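Local atomic coordinates of pancreatic lipase related protein 2 (PDB entry 1W52), a protein that probably hydrolyses ester bonds of galactolipids and triacylglycerols, as a secreted lipase of the alpha/beta-hydrolase superfamily. Residues I95-T100 / S275-D280. Numbering follows the deposited sequence.
Sequences ILQVET and SILNPD
Ile276 and Ile95 form the buried part of this largely apolar contact, with CD1 of Ile276 lying 3.6 Å from CG1 of Ile95. The two side chains cross at about a right angle. A chi1 of -72° turns CG2 opposite the Ile276 backbone N, and this methyl rests against the Ile95 backbone, 4.0 Å from Ile95 CA. The CD1 branch thus meets the Ile95 side chain, while CG2 lies against main chain and also faces Val98.

Nearer the surface, Val98 brings CG1 to 3.6 Å from CD2 of Leu277, while its CG2 stands 4.4 Å from CG2 of Ile276. The leucine forks over two partners: its other methyl, CD1, lies 3.6 Å from OE1 of Gln97, whose extended chain crosses the leucine at a slant. This last touch is van der Waals, and no hydrogen bond joins the two segments.

Polar groups act within each segment or with the surroundings. Ile95 O accepts from both Val98 N and Glu99 N, tying down the turn that presents Val98. Glu99 is hydrogen-bonded through its two carboxylate oxygens to His73 and His311, and Ser275 OG also bonds to His311 N.

Met91 and Lys94 of helix 87-96 extend the surface against Ile276, and Tyr312 packs on Val98. The contact therefore joins the end of helix 87-96 and the turn after it to the end of helix 257-277, just ahead of strands 102-107 and 285-286 of the central sheet.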
loop_
_atom_site.group_PDB
_atom_site.type_symbol
_atom_site.label_atom_id
_atom_site.label_comp_id
_atom_site.label_asym_id
_atom_site.label_seq_id
_atom_site.Cartn_x
_atom_site.Cartn_y
_atom_site.Cartn_z
ATOM N N ILE A 95 -2.956 13.059 -8.074
ATOM C CA ILE A 95 -2.101 13.866 -7.178
ATOM C C ILE A 95 -2.368 15.379 -7.343
ATOM O O ILE A 95 -2.441 16.091 -6.373
ATOM C CB ILE A 95 -0.602 13.560 -7.409
ATOM C CG1 ILE A 95 -0.252 12.193 -6.851
ATOM C CG2 ILE A 95 0.275 14.597 -6.735
ATOM C CD1 ILE A 95 1.198 11.778 -7.143
ATOM N N LEU A 96 -2.538 15.828 -8.577
ATOM C CA LEU A 96 -2.833 17.218 -8.895
ATOM C C LEU A 96 -4.249 17.688 -8.548
ATOM O O LEU A 96 -4.518 18.881 -8.560
ATOM C CB LEU A 96 -2.600 17.459 -10.386
ATOM C CG LEU A 96 -1.179 17.138 -10.845
ATOM C CD1 LEU A 96 -1.085 17.202 -12.352
ATOM C CD2 LEU A 96 -0.140 18.043 -10.200
ATOM N N GLN A 97 -5.171 16.792 -8.242
ATOM C CA GLN A 97 -6.451 17.267 -7.700
ATOM C C GLN A 97 -6.351 17.653 -6.223
ATOM O O GLN A 97 -7.295 18.228 -5.697
ATOM C CB GLN A 97 -7.572 16.233 -7.822
ATOM C CG GLN A 97 -7.747 15.601 -9.175
ATOM C CD GLN A 97 -8.744 14.455 -9.153
ATOM O OE1 GLN A 97 -9.324 14.137 -8.110
ATOM N NE2 GLN A 97 -8.928 13.817 -10.304
ATOM N N VAL A 98 -5.257 17.314 -5.544
ATOM C CA VAL A 98 -5.164 17.551 -4.116
ATOM C C VAL A 98 -4.041 18.449 -3.674
ATOM O O VAL A 98 -4.109 18.958 -2.557
ATOM C CB VAL A 98 -5.049 16.253 -3.349
ATOM C CG1 VAL A 98 -6.095 15.302 -3.875
ATOM C CG2 VAL A 98 -3.603 15.640 -3.401
ATOM N N GLU A 99 -3.019 18.634 -4.516
ATOM C CA GLU A 99 -1.875 19.523 -4.211
ATOM C C GLU A 99 -1.357 20.227 -5.432
ATOM O O GLU A 99 -1.598 19.791 -6.528
ATOM C CB GLU A 99 -0.729 18.816 -3.450
ATOM C CG GLU A 99 -0.100 17.546 -4.034
ATOM C CD GLU A 99 0.852 16.822 -3.041
ATOM O OE1 GLU A 99 2.032 17.235 -2.857
ATOM O OE2 GLU A 99 0.420 15.827 -2.426
ATOM N N THR A 100 -0.709 21.371 -5.263
ATOM C CA THR A 100 -0.225 22.054 -6.455
ATOM C C THR A 100 1.245 21.723 -6.567
ATOM O O THR A 100 2.031 21.963 -5.665
ATOM C CB THR A 100 -0.589 23.586 -6.575
ATOM O OG1 THR A 100 -0.177 24.292 -5.422
ATOM C CG2 THR A 100 -2.152 23.808 -6.629
ATOM N N SER A 275 -5.413 6.153 -1.600
ATOM C CA SER A 275 -4.930 7.009 -0.471
ATOM C C SER A 275 -4.642 8.484 -0.862
ATOM O O SER A 275 -4.752 9.406 -0.041
ATOM C CB SER A 275 -3.642 6.421 0.146
ATOM O OG SER A 275 -2.521 6.865 -0.558
ATOM N N ILE A 276 -4.259 8.691 -2.110
ATOM C CA ILE A 276 -4.063 10.021 -2.597
ATOM C C ILE A 276 -5.301 10.854 -2.369
ATOM O O ILE A 276 -5.193 11.979 -1.864
ATOM C CB ILE A 276 -3.807 10.001 -4.056
ATOM C CG1 ILE A 276 -2.409 9.436 -4.362
ATOM C CG2 ILE A 276 -3.980 11.437 -4.616
ATOM C CD1 ILE A 276 -2.154 9.331 -5.865
ATOM N N LEU A 277 -6.466 10.330 -2.783
ATOM C CA LEU A 277 -7.764 11.016 -2.554
ATOM C C LEU A 277 -8.464 10.662 -1.267
ATOM O O LEU A 277 -9.464 11.265 -0.971
ATOM C CB LEU A 277 -8.741 10.726 -3.662
ATOM C CG LEU A 277 -8.140 10.937 -5.031
ATOM C CD1 LEU A 277 -9.187 11.174 -6.070
ATOM C CD2 LEU A 277 -7.270 12.133 -5.004
ATOM N N ASN A 278 -7.939 9.738 -0.477
ATOM C CA ASN A 278 -8.681 9.233 0.654
ATOM C C ASN A 278 -7.806 8.993 1.811
ATOM O O ASN A 278 -7.877 7.938 2.428
ATOM C CB ASN A 278 -9.335 7.906 0.293
ATOM C CG ASN A 278 -10.406 8.064 -0.758
ATOM O OD1 ASN A 278 -11.503 8.507 -0.437
ATOM N ND2 ASN A 278 -10.094 7.722 -2.013
ATOM N N PRO A 279 -7.023 9.990 2.154
ATOM C CA PRO A 279 -5.939 9.826 3.139
ATOM C C PRO A 279 -6.351 9.021 4.368
ATOM O O PRO A 279 -5.591 8.196 4.844
ATOM C CB PRO A 279 -5.652 11.263 3.574
ATOM C CG PRO A 279 -6.784 12.157 2.880
ATOM C CD PRO A 279 -7.195 11.377 1.684
ATOM N N ASP A 280 -7.557 9.269 4.885
ATOM C CA ASP A 280 -7.980 8.689 6.167
ATOM C C ASP A 280 -8.411 7.257 5.978
ATOM O O ASP A 280 -9.012 6.649 6.868
ATOM C CB ASP A 280 -9.140 9.492 6.779
ATOM C CG ASP A 280 -8.749 10.946 7.092
ATOM O OD1 ASP A 280 -7.776 11.165 7.892
ATOM O OD2 ASP A 280 -9.361 11.923 6.565
#